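Local coordinates for protein inositol 2-dehydrogenase/D-chiro-inositol 3-dehydrogenase (Lactobacillus casei, PDB 4MIY) that oxidises myo-inositol and D-chiro-inositol to their keto derivatives, with NAD as the electron acceptor, at residues G11-G14 against R15-D19; A78-A81 against T82-A86; A269-S273 against W274-F278; Q280-N283 against T284-Q287. All coordinates share one frame; numbering follows the deposited sequence.

Contact 1: G11-G14 against R15-D19. With NAD (nicotinamide-adenine-dinucleotide), chain E.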
# COMPACT_ATOMS: atom_id res chain seq x y z
N GLY A 11 -6.96 25.30 -30.68
CA GLY A 11 -7.18 25.79 -29.34
C GLY A 11 -6.29 25.04 -28.39
O GLY A 11 -5.20 24.70 -28.71
N ALA A 12 -6.79 24.83 -27.18
CA ALA A 12 -6.03 24.16 -26.14
C ALA A 12 -5.52 22.76 -26.53
O ALA A 12 -4.37 22.51 -26.46
CB ALA A 12 -6.87 24.08 -24.89
N MET A 13 -6.43 21.90 -26.91
CA MET A 13 -6.09 20.53 -27.20
C MET A 13 -5.44 20.45 -28.56
O MET A 13 -4.56 19.68 -28.79
CB MET A 13 -7.33 19.65 -27.07
CG MET A 13 -7.09 18.17 -27.17
SD MET A 13 -5.82 17.69 -26.00
CE MET A 13 -6.22 15.98 -25.77
N GLY A 14 -5.87 21.33 -29.46
CA GLY A 14 -5.22 21.43 -30.75
C GLY A 14 -3.76 21.78 -30.64
O GLY A 14 -2.94 21.20 -31.30
N ARG A 15 -3.45 22.73 -29.81
CA ARG A 15 -2.08 23.11 -29.63
C ARG A 15 -1.28 22.03 -28.93
O ARG A 15 -0.11 21.87 -29.16
CB ARG A 15 -1.97 24.39 -28.83
CG ARG A 15 -2.35 25.65 -29.57
CD ARG A 15 -2.54 26.84 -28.58
NE ARG A 15 -1.31 27.29 -28.00
CZ ARG A 15 -0.49 28.16 -28.57
NH1 ARG A 15 -0.77 28.69 -29.73
NH2 ARG A 15 0.62 28.50 -27.96
N ALA A 16 -1.93 21.32 -28.03
CA ALA A 16 -1.27 20.24 -27.34
C ALA A 16 -0.95 19.07 -28.26
O ALA A 16 0.05 18.46 -28.12
CB ALA A 16 -2.10 19.80 -26.16
N HIS A 17 -1.83 18.79 -29.20
CA HIS A 17 -1.54 17.81 -30.24
C HIS A 17 -0.42 18.27 -31.18
O HIS A 17 0.39 17.51 -31.58
CB HIS A 17 -2.77 17.45 -31.02
CG HIS A 17 -3.66 16.48 -30.34
ND1 HIS A 17 -3.18 15.43 -29.61
CD2 HIS A 17 -5.00 16.37 -30.31
CE1 HIS A 17 -4.18 14.74 -29.13
NE2 HIS A 17 -5.30 15.28 -29.55
N ILE A 18 -0.42 19.55 -31.52
CA ILE A 18 0.68 20.10 -32.29
C ILE A 18 2.00 19.97 -31.58
O ILE A 18 2.98 19.61 -32.16
CB ILE A 18 0.43 21.59 -32.65
CG1 ILE A 18 -0.73 21.69 -33.62
CG2 ILE A 18 1.70 22.26 -33.15
CD1 ILE A 18 -1.14 23.10 -33.92
N ASP A 19 2.00 20.28 -30.30
CA ASP A 19 3.17 20.09 -29.48
C ASP A 19 3.64 18.62 -29.51
O ASP A 19 4.80 18.34 -29.61
CB ASP A 19 2.86 20.53 -28.05
CG ASP A 19 4.05 20.46 -27.17
OD1 ASP A 19 5.03 21.08 -27.51
OD2 ASP A 19 4.01 19.76 -26.17
PA NAD E . -10.94 25.08 -27.35
O1A NAD E . -12.17 25.84 -27.32
O2A NAD E . -9.79 25.52 -26.71
O5B NAD E . -10.36 25.00 -28.83
C5B NAD E . -11.10 24.70 -29.94
C4B NAD E . -10.57 25.50 -31.13
O4B NAD E . -11.40 25.18 -32.22
C3B NAD E . -10.76 27.01 -31.03
O3B NAD E . -9.60 27.64 -31.36
C2B NAD E . -11.88 27.33 -31.98
O2B NAD E . -11.78 28.62 -32.54
C1B NAD E . -11.68 26.31 -33.04
N9A NAD E . -12.86 26.00 -33.83
C8A NAD E . -14.09 25.90 -33.45
N7A NAD E . -14.89 25.51 -34.43
C5A NAD E . -14.13 25.35 -35.49
C6A NAD E . -14.30 24.98 -36.88
N6A NAD E . -15.46 24.64 -37.40
N1A NAD E . -13.22 24.90 -37.62
C2A NAD E . -12.05 25.20 -37.19
N3A NAD E . -11.82 25.59 -35.95
C4A NAD E . -12.81 25.66 -35.08
O3 NAD E . -11.40 23.62 -26.97
PN NAD E . -10.43 22.33 -26.68
O1N NAD E . -10.33 22.15 -25.24
O2N NAD E . -9.16 22.54 -27.26
O5D NAD E . -11.24 21.12 -27.15
C5D NAD E . -11.24 20.80 -28.52
C4D NAD E . -11.73 19.41 -28.75
O4D NAD E . -10.83 18.54 -28.07
C3D NAD E . -13.09 19.21 -28.18
O3D NAD E . -13.77 18.31 -29.00
C2D NAD E . -12.75 18.58 -26.83
O2D NAD E . -13.82 17.81 -26.45
C1D NAD E . -11.56 17.73 -27.19
N1N NAD E . -10.75 17.38 -26.01
C2N NAD E . -10.52 16.10 -25.73
C3N NAD E . -9.81 15.70 -24.61
C7N NAD E . -9.56 14.24 -24.34
O7N NAD E . -9.59 13.42 -25.20
N7N NAD E . -9.27 13.95 -23.13
C4N NAD E . -9.27 16.69 -23.81
C5N NAD E . -9.52 18.00 -24.15
C6N NAD E . -10.28 18.31 -25.25

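Contact 2: A78-A81 against T82-A86. With NAD (nicotinamide-adenine-dinucleotide), chain E.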
# COMPACT_ATOMS: atom_id res chain seq x y z
N ALA A 78 -18.69 20.71 -34.03
CA ALA A 78 -18.16 20.98 -35.33
C ALA A 78 -17.43 19.79 -35.96
O ALA A 78 -16.93 19.90 -37.05
CB ALA A 78 -17.24 22.11 -35.25
N HIS A 79 -17.37 18.68 -35.25
CA HIS A 79 -16.60 17.57 -35.74
C HIS A 79 -17.26 16.89 -36.89
O HIS A 79 -16.61 16.57 -37.85
CB HIS A 79 -16.32 16.55 -34.65
CG HIS A 79 -15.40 17.03 -33.58
ND1 HIS A 79 -15.05 16.25 -32.50
CD2 HIS A 79 -14.76 18.20 -33.42
CE1 HIS A 79 -14.23 16.93 -31.73
NE2 HIS A 79 -14.05 18.12 -32.25
N GLU A 80 -18.55 16.68 -36.77
CA GLU A 80 -19.29 15.86 -37.67
C GLU A 80 -19.14 16.27 -39.12
O GLU A 80 -18.93 15.46 -39.97
CB GLU A 80 -20.77 15.89 -37.32
CG GLU A 80 -21.62 15.04 -38.19
CD GLU A 80 -23.05 15.51 -38.16
OE1 GLU A 80 -23.38 16.24 -37.21
OE2 GLU A 80 -23.81 15.15 -39.07
N ALA A 81 -19.28 17.56 -39.36
CA ALA A 81 -19.30 18.06 -40.71
C ALA A 81 -17.93 18.02 -41.28
O ALA A 81 -17.74 17.71 -42.42
CB ALA A 81 -19.79 19.46 -40.72
N THR A 82 -16.97 18.32 -40.44
CA THR A 82 -15.60 18.33 -40.86
C THR A 82 -15.13 16.92 -41.19
O THR A 82 -14.46 16.71 -42.16
CB THR A 82 -14.74 18.95 -39.80
OG1 THR A 82 -15.07 20.32 -39.68
CG2 THR A 82 -13.24 18.82 -40.14
N VAL A 83 -15.52 15.95 -40.39
CA VAL A 83 -15.20 14.58 -40.63
C VAL A 83 -15.83 14.10 -41.91
O VAL A 83 -15.23 13.37 -42.66
CB VAL A 83 -15.58 13.68 -39.43
CG1 VAL A 83 -15.44 12.30 -39.75
CG2 VAL A 83 -14.68 14.00 -38.23
N LEU A 84 -17.05 14.53 -42.17
CA LEU A 84 -17.71 14.17 -43.40
C LEU A 84 -17.02 14.83 -44.58
O LEU A 84 -16.92 14.23 -45.59
CB LEU A 84 -19.18 14.52 -43.39
CG LEU A 84 -20.06 13.87 -42.35
CD1 LEU A 84 -21.31 14.64 -42.23
CD2 LEU A 84 -20.35 12.49 -42.72
N LYS A 85 -16.50 16.00 -44.44
CA LYS A 85 -15.73 16.56 -45.52
C LYS A 85 -14.42 15.87 -45.78
O LYS A 85 -13.99 15.74 -46.89
CB LYS A 85 -15.42 18.00 -45.25
CG LYS A 85 -16.54 18.94 -45.53
CD LYS A 85 -16.30 20.13 -44.76
CE LYS A 85 -17.04 21.26 -45.29
NZ LYS A 85 -17.98 21.51 -44.23
N ALA A 86 -13.78 15.38 -44.74
CA ALA A 86 -12.50 14.72 -44.89
C ALA A 86 -12.68 13.35 -45.50
O ALA A 86 -11.80 12.83 -46.14
CB ALA A 86 -11.79 14.65 -43.54
PA NAD E . -10.94 25.08 -27.35
O1A NAD E . -12.17 25.84 -27.32
O2A NAD E . -9.79 25.52 -26.71
O5B NAD E . -10.36 25.00 -28.83
C5B NAD E . -11.10 24.70 -29.94
C4B NAD E . -10.57 25.50 -31.13
O4B NAD E . -11.40 25.18 -32.22
C3B NAD E . -10.76 27.01 -31.03
O3B NAD E . -9.60 27.64 -31.36
C2B NAD E . -11.88 27.33 -31.98
O2B NAD E . -11.78 28.62 -32.54
C1B NAD E . -11.68 26.31 -33.04
N9A NAD E . -12.86 26.00 -33.83
C8A NAD E . -14.09 25.90 -33.45
N7A NAD E . -14.89 25.51 -34.43
C5A NAD E . -14.13 25.35 -35.49
C6A NAD E . -14.30 24.98 -36.88
N6A NAD E . -15.46 24.64 -37.40
N1A NAD E . -13.22 24.90 -37.62
C2A NAD E . -12.05 25.20 -37.19
N3A NAD E . -11.82 25.59 -35.95
C4A NAD E . -12.81 25.66 -35.08
O3 NAD E . -11.40 23.62 -26.97
PN NAD E . -10.43 22.33 -26.68
O1N NAD E . -10.33 22.15 -25.24
O2N NAD E . -9.16 22.54 -27.26
O5D NAD E . -11.24 21.12 -27.15
C5D NAD E . -11.24 20.80 -28.52
C4D NAD E . -11.73 19.41 -28.75
O4D NAD E . -10.83 18.54 -28.07
C3D NAD E . -13.09 19.21 -28.18
O3D NAD E . -13.77 18.31 -29.00
C2D NAD E . -12.75 18.58 -26.83
O2D NAD E . -13.82 17.81 -26.45
C1D NAD E . -11.56 17.73 -27.19
N1N NAD E . -10.75 17.38 -26.01
C2N NAD E . -10.52 16.10 -25.73
C3N NAD E . -9.81 15.70 -24.61
C7N NAD E . -9.56 14.24 -24.34
O7N NAD E . -9.59 13.42 -25.20
N7N NAD E . -9.27 13.95 -23.13
C4N NAD E . -9.27 16.69 -23.81
C5N NAD E . -9.52 18.00 -24.15
C6N NAD E . -10.28 18.31 -25.25

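Contact 3: A269-S273 against W274-F278. With NAD (nicotinamide-adenine-dinucleotide), chain E.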
# COMPACT_ATOMS: atom_id res chain seq x y z
N ALA A 269 1.52 12.86 -2.47
CA ALA A 269 0.76 13.79 -3.30
C ALA A 269 -0.22 13.12 -4.26
O ALA A 269 0.01 12.04 -4.73
CB ALA A 269 1.70 14.69 -4.05
N VAL A 270 -1.33 13.78 -4.51
CA VAL A 270 -2.32 13.34 -5.46
C VAL A 270 -2.27 14.29 -6.64
O VAL A 270 -2.12 15.47 -6.47
CB VAL A 270 -3.70 13.41 -4.80
CG1 VAL A 270 -4.79 13.13 -5.80
CG2 VAL A 270 -3.77 12.42 -3.68
N GLU A 271 -2.37 13.74 -7.83
CA GLU A 271 -2.49 14.52 -9.02
C GLU A 271 -3.68 15.49 -9.01
O GLU A 271 -4.73 15.15 -8.58
CB GLU A 271 -2.62 13.56 -10.20
CG GLU A 271 -2.67 14.23 -11.50
CD GLU A 271 -1.44 15.02 -11.78
OE1 GLU A 271 -0.38 14.43 -11.91
OE2 GLU A 271 -1.52 16.23 -11.84
N MET A 272 -3.46 16.70 -9.44
CA MET A 272 -4.53 17.66 -9.49
C MET A 272 -5.03 17.95 -10.91
O MET A 272 -6.02 18.57 -11.07
CB MET A 272 -4.13 18.97 -8.81
CG MET A 272 -4.04 18.94 -7.28
SD MET A 272 -5.64 18.81 -6.45
CE MET A 272 -6.47 20.32 -6.83
N SER A 273 -4.30 17.47 -11.91
CA SER A 273 -4.56 17.80 -13.30
C SER A 273 -4.84 16.60 -14.18
O SER A 273 -4.03 15.75 -14.28
CB SER A 273 -3.34 18.52 -13.83
OG SER A 273 -3.29 18.52 -15.21
N TRP A 274 -5.99 16.53 -14.80
CA TRP A 274 -6.20 15.43 -15.73
C TRP A 274 -5.22 15.48 -16.87
O TRP A 274 -4.92 14.50 -17.46
CB TRP A 274 -7.60 15.37 -16.25
CG TRP A 274 -8.10 16.64 -16.84
CD1 TRP A 274 -8.81 17.57 -16.22
CD2 TRP A 274 -7.97 17.06 -18.18
NE1 TRP A 274 -9.12 18.59 -17.07
CE2 TRP A 274 -8.60 18.30 -18.29
CE3 TRP A 274 -7.33 16.55 -19.29
CZ2 TRP A 274 -8.67 19.00 -19.46
CZ3 TRP A 274 -7.38 17.25 -20.44
CH2 TRP A 274 -8.05 18.46 -20.52
N ILE A 275 -4.73 16.67 -17.18
CA ILE A 275 -3.78 16.82 -18.24
C ILE A 275 -2.55 16.03 -17.94
O ILE A 275 -2.05 15.33 -18.77
CB ILE A 275 -3.42 18.27 -18.44
CG1 ILE A 275 -4.59 18.98 -19.08
CG2 ILE A 275 -2.24 18.42 -19.33
CD1 ILE A 275 -4.53 20.41 -18.90
N ASN A 276 -2.07 16.15 -16.73
CA ASN A 276 -0.87 15.49 -16.37
C ASN A 276 -1.09 13.98 -16.19
O ASN A 276 -0.28 13.21 -16.57
CB ASN A 276 -0.28 16.13 -15.15
CG ASN A 276 0.22 17.54 -15.41
OD1 ASN A 276 0.37 17.95 -16.55
ND2 ASN A 276 0.49 18.27 -14.36
N ARG A 277 -2.25 13.60 -15.68
CA ARG A 277 -2.57 12.19 -15.48
C ARG A 277 -2.49 11.37 -16.75
O ARG A 277 -2.08 10.28 -16.73
CB ARG A 277 -3.95 12.03 -14.83
CG ARG A 277 -4.47 10.62 -14.73
CD ARG A 277 -3.62 9.70 -13.83
NE ARG A 277 -4.13 8.34 -13.81
CZ ARG A 277 -3.87 7.45 -14.74
NH1 ARG A 277 -3.09 7.75 -15.75
NH2 ARG A 277 -4.35 6.24 -14.66
N PHE A 278 -2.88 11.97 -17.85
CA PHE A 278 -3.01 11.25 -19.11
C PHE A 278 -2.01 11.63 -20.19
O PHE A 278 -2.15 11.24 -21.30
CB PHE A 278 -4.48 11.21 -19.58
CG PHE A 278 -5.35 10.32 -18.72
CD1 PHE A 278 -5.14 8.97 -18.67
CD2 PHE A 278 -6.35 10.83 -17.94
CE1 PHE A 278 -5.89 8.17 -17.90
CE2 PHE A 278 -7.10 10.02 -17.18
CZ PHE A 278 -6.88 8.69 -17.15
PA NAD E . -10.94 25.08 -27.35
O1A NAD E . -12.17 25.84 -27.32
O2A NAD E . -9.79 25.52 -26.71
O5B NAD E . -10.36 25.00 -28.83
C5B NAD E . -11.10 24.70 -29.94
C4B NAD E . -10.57 25.50 -31.13
O4B NAD E . -11.40 25.18 -32.22
C3B NAD E . -10.76 27.01 -31.03
O3B NAD E . -9.60 27.64 -31.36
C2B NAD E . -11.88 27.33 -31.98
O2B NAD E . -11.78 28.62 -32.54
C1B NAD E . -11.68 26.31 -33.04
N9A NAD E . -12.86 26.00 -33.83
C8A NAD E . -14.09 25.90 -33.45
N7A NAD E . -14.89 25.51 -34.43
C5A NAD E . -14.13 25.35 -35.49
C6A NAD E . -14.30 24.98 -36.88
N6A NAD E . -15.46 24.64 -37.40
N1A NAD E . -13.22 24.90 -37.62
C2A NAD E . -12.05 25.20 -37.19
N3A NAD E . -11.82 25.59 -35.95
C4A NAD E . -12.81 25.66 -35.08
O3 NAD E . -11.40 23.62 -26.97
PN NAD E . -10.43 22.33 -26.68
O1N NAD E . -10.33 22.15 -25.24
O2N NAD E . -9.16 22.54 -27.26
O5D NAD E . -11.24 21.12 -27.15
C5D NAD E . -11.24 20.80 -28.52
C4D NAD E . -11.73 19.41 -28.75
O4D NAD E . -10.83 18.54 -28.07
C3D NAD E . -13.09 19.21 -28.18
O3D NAD E . -13.77 18.31 -29.00
C2D NAD E . -12.75 18.58 -26.83
O2D NAD E . -13.82 17.81 -26.45
C1D NAD E . -11.56 17.73 -27.19
N1N NAD E . -10.75 17.38 -26.01
C2N NAD E . -10.52 16.10 -25.73
C3N NAD E . -9.81 15.70 -24.61
C7N NAD E . -9.56 14.24 -24.34
O7N NAD E . -9.59 13.42 -25.20
N7N NAD E . -9.27 13.95 -23.13
C4N NAD E . -9.27 16.69 -23.81
C5N NAD E . -9.52 18.00 -24.15
C6N NAD E . -10.28 18.31 -25.25
O HOH W 1 -7.83 18.42 -13.22

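Contact 4: Q280-N283 against T284-Q287. With NAD (nicotinamide-adenine-dinucleotide), chain E.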
# COMPACT_ATOMS: atom_id res chain seq x y z
N GLN A 280 0.86 10.38 -20.81
CA GLN A 280 1.36 9.18 -21.44
C GLN A 280 0.38 8.62 -22.43
O GLN A 280 0.74 8.27 -23.51
CB GLN A 280 1.74 8.12 -20.39
CG GLN A 280 2.09 6.78 -20.95
CD GLN A 280 0.93 5.82 -21.00
OE1 GLN A 280 0.30 5.56 -20.01
NE2 GLN A 280 0.66 5.31 -22.16
N ALA A 281 -0.87 8.53 -22.04
CA ALA A 281 -1.87 7.97 -22.93
C ALA A 281 -2.04 8.78 -24.20
O ALA A 281 -2.12 8.23 -25.25
CB ALA A 281 -3.17 7.80 -22.21
N TYR A 282 -2.02 10.09 -24.07
CA TYR A 282 -2.08 10.92 -25.25
C TYR A 282 -0.90 10.70 -26.17
O TYR A 282 -1.05 10.60 -27.35
CB TYR A 282 -2.20 12.42 -24.93
CG TYR A 282 -3.45 12.85 -24.20
CD1 TYR A 282 -4.69 12.62 -24.71
CD2 TYR A 282 -3.36 13.58 -23.06
CE1 TYR A 282 -5.81 13.04 -24.04
CE2 TYR A 282 -4.45 13.99 -22.38
CZ TYR A 282 -5.69 13.74 -22.87
OH TYR A 282 -6.77 14.18 -22.16
N ASN A 283 0.28 10.63 -25.62
CA ASN A 283 1.45 10.37 -26.40
C ASN A 283 1.35 9.03 -27.10
O ASN A 283 1.57 8.96 -28.27
CB ASN A 283 2.69 10.40 -25.53
CG ASN A 283 3.12 11.80 -25.17
OD1 ASN A 283 2.69 12.75 -25.73
ND2 ASN A 283 3.96 11.89 -24.17
N THR A 284 0.97 7.99 -26.39
CA THR A 284 0.88 6.66 -26.97
C THR A 284 -0.16 6.55 -28.08
O THR A 284 0.08 5.96 -29.10
CB THR A 284 0.64 5.61 -25.88
OG1 THR A 284 1.74 5.64 -24.98
CG2 THR A 284 0.54 4.24 -26.47
N GLU A 285 -1.29 7.16 -27.85
CA GLU A 285 -2.38 7.19 -28.79
C GLU A 285 -2.02 7.85 -30.11
O GLU A 285 -2.24 7.31 -31.14
CB GLU A 285 -3.52 7.90 -28.11
CG GLU A 285 -4.51 8.53 -28.95
CD GLU A 285 -5.51 9.41 -28.19
OE1 GLU A 285 -6.60 8.94 -28.02
OE2 GLU A 285 -5.20 10.53 -27.83
N VAL A 286 -1.43 9.01 -30.04
CA VAL A 286 -1.05 9.74 -31.21
C VAL A 286 0.14 9.10 -31.93
O VAL A 286 0.18 9.07 -33.13
CB VAL A 286 -0.78 11.20 -30.87
CG1 VAL A 286 -0.30 11.93 -32.06
CG2 VAL A 286 -2.02 11.82 -30.37
N GLN A 287 1.08 8.54 -31.19
CA GLN A 287 2.18 7.89 -31.83
C GLN A 287 1.71 6.68 -32.61
O GLN A 287 2.21 6.42 -33.66
CB GLN A 287 3.22 7.46 -30.83
CG GLN A 287 4.48 6.90 -31.46
CD GLN A 287 5.28 7.94 -32.19
OE1 GLN A 287 5.92 8.77 -31.62
NE2 GLN A 287 5.24 7.86 -33.49
PA NAD E . -10.94 25.08 -27.35
O1A NAD E . -12.17 25.84 -27.32
O2A NAD E . -9.79 25.52 -26.71
O5B NAD E . -10.36 25.00 -28.83
C5B NAD E . -11.10 24.70 -29.94
C4B NAD E . -10.57 25.50 -31.13
O4B NAD E . -11.40 25.18 -32.22
C3B NAD E . -10.76 27.01 -31.03
O3B NAD E . -9.60 27.64 -31.36
C2B NAD E . -11.88 27.33 -31.98
O2B NAD E . -11.78 28.62 -32.54
C1B NAD E . -11.68 26.31 -33.04
N9A NAD E . -12.86 26.00 -33.83
C8A NAD E . -14.09 25.90 -33.45
N7A NAD E . -14.89 25.51 -34.43
C5A NAD E . -14.13 25.35 -35.49
C6A NAD E . -14.30 24.98 -36.88
N6A NAD E . -15.46 24.64 -37.40
N1A NAD E . -13.22 24.90 -37.62
C2A NAD E . -12.05 25.20 -37.19
N3A NAD E . -11.82 25.59 -35.95
C4A NAD E . -12.81 25.66 -35.08
O3 NAD E . -11.40 23.62 -26.97
PN NAD E . -10.43 22.33 -26.68
O1N NAD E . -10.33 22.15 -25.24
O2N NAD E . -9.16 22.54 -27.26
O5D NAD E . -11.24 21.12 -27.15
C5D NAD E . -11.24 20.80 -28.52
C4D NAD E . -11.73 19.41 -28.75
O4D NAD E . -10.83 18.54 -28.07
C3D NAD E . -13.09 19.21 -28.18
O3D NAD E . -13.77 18.31 -29.00
C2D NAD E . -12.75 18.58 -26.83
O2D NAD E . -13.82 17.81 -26.45
C1D NAD E . -11.56 17.73 -27.19
N1N NAD E . -10.75 17.38 -26.01
C2N NAD E . -10.52 16.10 -25.73
C3N NAD E . -9.81 15.70 -24.61
C7N NAD E . -9.56 14.24 -24.34
O7N NAD E . -9.59 13.42 -25.20
N7N NAD E . -9.27 13.95 -23.13
C4N NAD E . -9.27 16.69 -23.81
C5N NAD E . -9.52 18.00 -24.15
C6N NAD E . -10.28 18.31 -25.25

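Contact 1: G11-G14 against R15-D19
Gly-11 and Arg-15 begin the tight part of this first helical turn. In the backbone the i to i+4 ladder is regular, from Arg-15 N to Gly-11 O (2.9 Å) through Ile-18 N to Gly-14 O (3.0 Å). Two amides serve the pyrophosphate in nearly straight bonds: Ala-12 N to NAD O2A at 3.1 Å, and Met-13 N to NAD O2N at 2.8 Å. Gly-11, the N-cap, has no side chain, and its CA comes to 3.3 Å from NAD O5B. Gly-11 and Gly-14 are consistent with the GxGxxG turn of Rossmann folds. A longer contact puts Met-13 SD over one face of His-17, 4.6 Å from the ring centroid; NE2 of His-17 is hydrogen-bonded to Glu-96 OE2, which helps fix the ring. With Met-13 CG anti to the backbone N (chi1 -173°) and the chain bent at chi2, CE of Met-13 reaches NAD C4N at 3.7 Å. The looser side holds exposed Ala-12 and the outer part of Arg-15, whose guanidinium leads away to a salt bridge with Asp-47. This first turn of helix 12-24, in the beta-alpha-beta unit of strands 3-8 and 28-34, packs His-17 against Phe-94 of strand 92-95 and Met-13 against Tyr-282 of helix 279-294.

Contact 2: A78-A81 against T82-A86
Chi1 values of -179° in Glu-80 and -61° in Leu-84 set these two side chains next to each other, one turn apart, on the same flank of the helix. Glu-80 then continues extended beyond CG, and the pair run side by side and point the same way; Leu-84 CD1 is 4.1 Å from Glu-80 CG, an aliphatic contact alongside the stem of the acid. The carboxylate itself is engaged by Arg-108 in a salt bridge through OE2. Thr-82 places OG1 beside its own backbone N, where it lies 3.2 Å from Ala-78 O, while its hydroxyl is hydrogen-bonded to Asp-58. Val-83 lays CG2 against the preceding turn, 3.2 Å from His-79 O, and its amide bonds to that same oxygen at 2.8 Å with a C=O...N angle of 169°, nearly collinear with the carbonyl. The next two rungs are Leu-84 N to Glu-80 O and Lys-85 N to Ala-81 O.

At the cofactor end, the CB of His-79 points away from 82-86, and its ring lies by the cofactor. CE1 of His-79 comes to 3.1 Å from NAD O3D on the nicotinamide ribose, and Ala-78 CB to 3.8 Å from the adenine amino nitrogen N6A. Both ring nitrogens of His-79 are bonded to main-chain carbonyls, ND1 to Pro-98 and NE2 to Ser-74, which fixes the rotation of the imidazole. Helix 79-86 links strands 69-72 and 92-95 of the Rossmann sheet; Val-83 rests on Thr-95 of the latter strand and, with Leu-84, on Ile-109 of helix 103-113.

Contact 3: A269-S273 against W274-F278
Ser-273 OG accepts the amide of Asn-276 at 3.1 Å, with an N-H...O angle of 155°, and so caps the start of helix 274-277. The hydroxyl oxygen reaches this amide because chi1 of 161° swings it beside the carbonyl carbon and over the turn. The main chain of Ser-273 adds a regular bond, from Arg-277 N to Ser-273 O at 3.1 Å. One step outward, Glu-271 folds back through a bend at chi2 and takes Ser-273 N on the anti lone pair of OE2 at 3.0 Å, holding the amide of the capping residue. Its carboxylate also meets Asn-276 CB, 3.5 Å from Glu-271 OE2, the carboxylate and amide planes standing 82° apart. A water spans Met-272 O and Trp-274 N. Arg-277 leads away to a salt bridge with Asp-130 and a cation-pi contact with Tyr-254, while Ala-269 extends an antiparallel ladder into the second subunit. On the cofactor side the indole of Trp-274, with CG in the crowded chi1 position, brings CZ3 to 3.9 Å from NAD C4N. This is a serine N-cap at a helix whose first residue, Trp-274, lines the nicotinamide end of the NAD pocket.

Contact 4: Q280-N283 against T284-Q287
Gln-280 grips Thr-284 twice, through backbone and side chain, in the regular i to i+4 pattern of alpha-helix 279-294 in the C-terminal alpha/beta domain. The main-chain bond runs from Thr-284 N to Gln-280 O at 2.9 Å. The second goes from Gln-280 NE2 to Thr-284 OG1, 3.0 Å away and in the amide plane, with an N-H...O angle of 157°. A bend at chi2 (-94°) turns the Gln-280 amide forward along the helix to make it. The same amide is held further by the 129-131 region, NE2 on Tyr-129 O and OE1 on Gln-131 N, which leaves the group little rotational freedom.

Ala-281 follows with a plain backbone rung, its carbonyl taking the amide of Glu-285. Tyr-282 comes next and bridges helix and cofactor. Glu-285 OE2 lies at the ring edge, near its plane, 3.8 Å from Tyr-282 CD1; the two side chains lie side by side with ring and carboxylate planes 40° apart. At the far end of the ring the phenol oxygen OH is 2.7 Å from NAD N7N of the carboxamide, also near the ring plane. On the backbone side, Val-286 sets CG2 3.4 Å from the Tyr-282 carbonyl O. Asn-283 leans on helix 12-24, touching Arg-20 and Val-24, and its carbonyl accepts the amide of Gln-287. That last residue bends at chi2 and gives NE2 to Thr-26 O and Asp-291 OD1, while its backbone N bonds to Asn-283 O at 3.0 Å.

The four contacts come in series along the chain, and all touch the one NAD. Contacts 1 and 2 belong to helices 12-24 and 79-86 of the N-terminal Rossmann domain, their centres 19 Å apart; contacts 3 and 4 lie on successive helices, 274-277 and 279-294, of the C-terminal domain, 16 Å apart. Contacts 1 and 4 meet across the domain boundary, where Met-13 CE is 3.4 Å from Tyr-282 CE1, and contacts 3 and 4 meet at Trp-274 CZ3 and Tyr-282 OH, 3.6 Å apart. Contact 2, about 31 Å from contact 3 between centres, follows the cofactor from adenine (Ala-78) to nicotinamide ribose (His-79). The cofactor thus spans both domains, with its nicotinamide end between them.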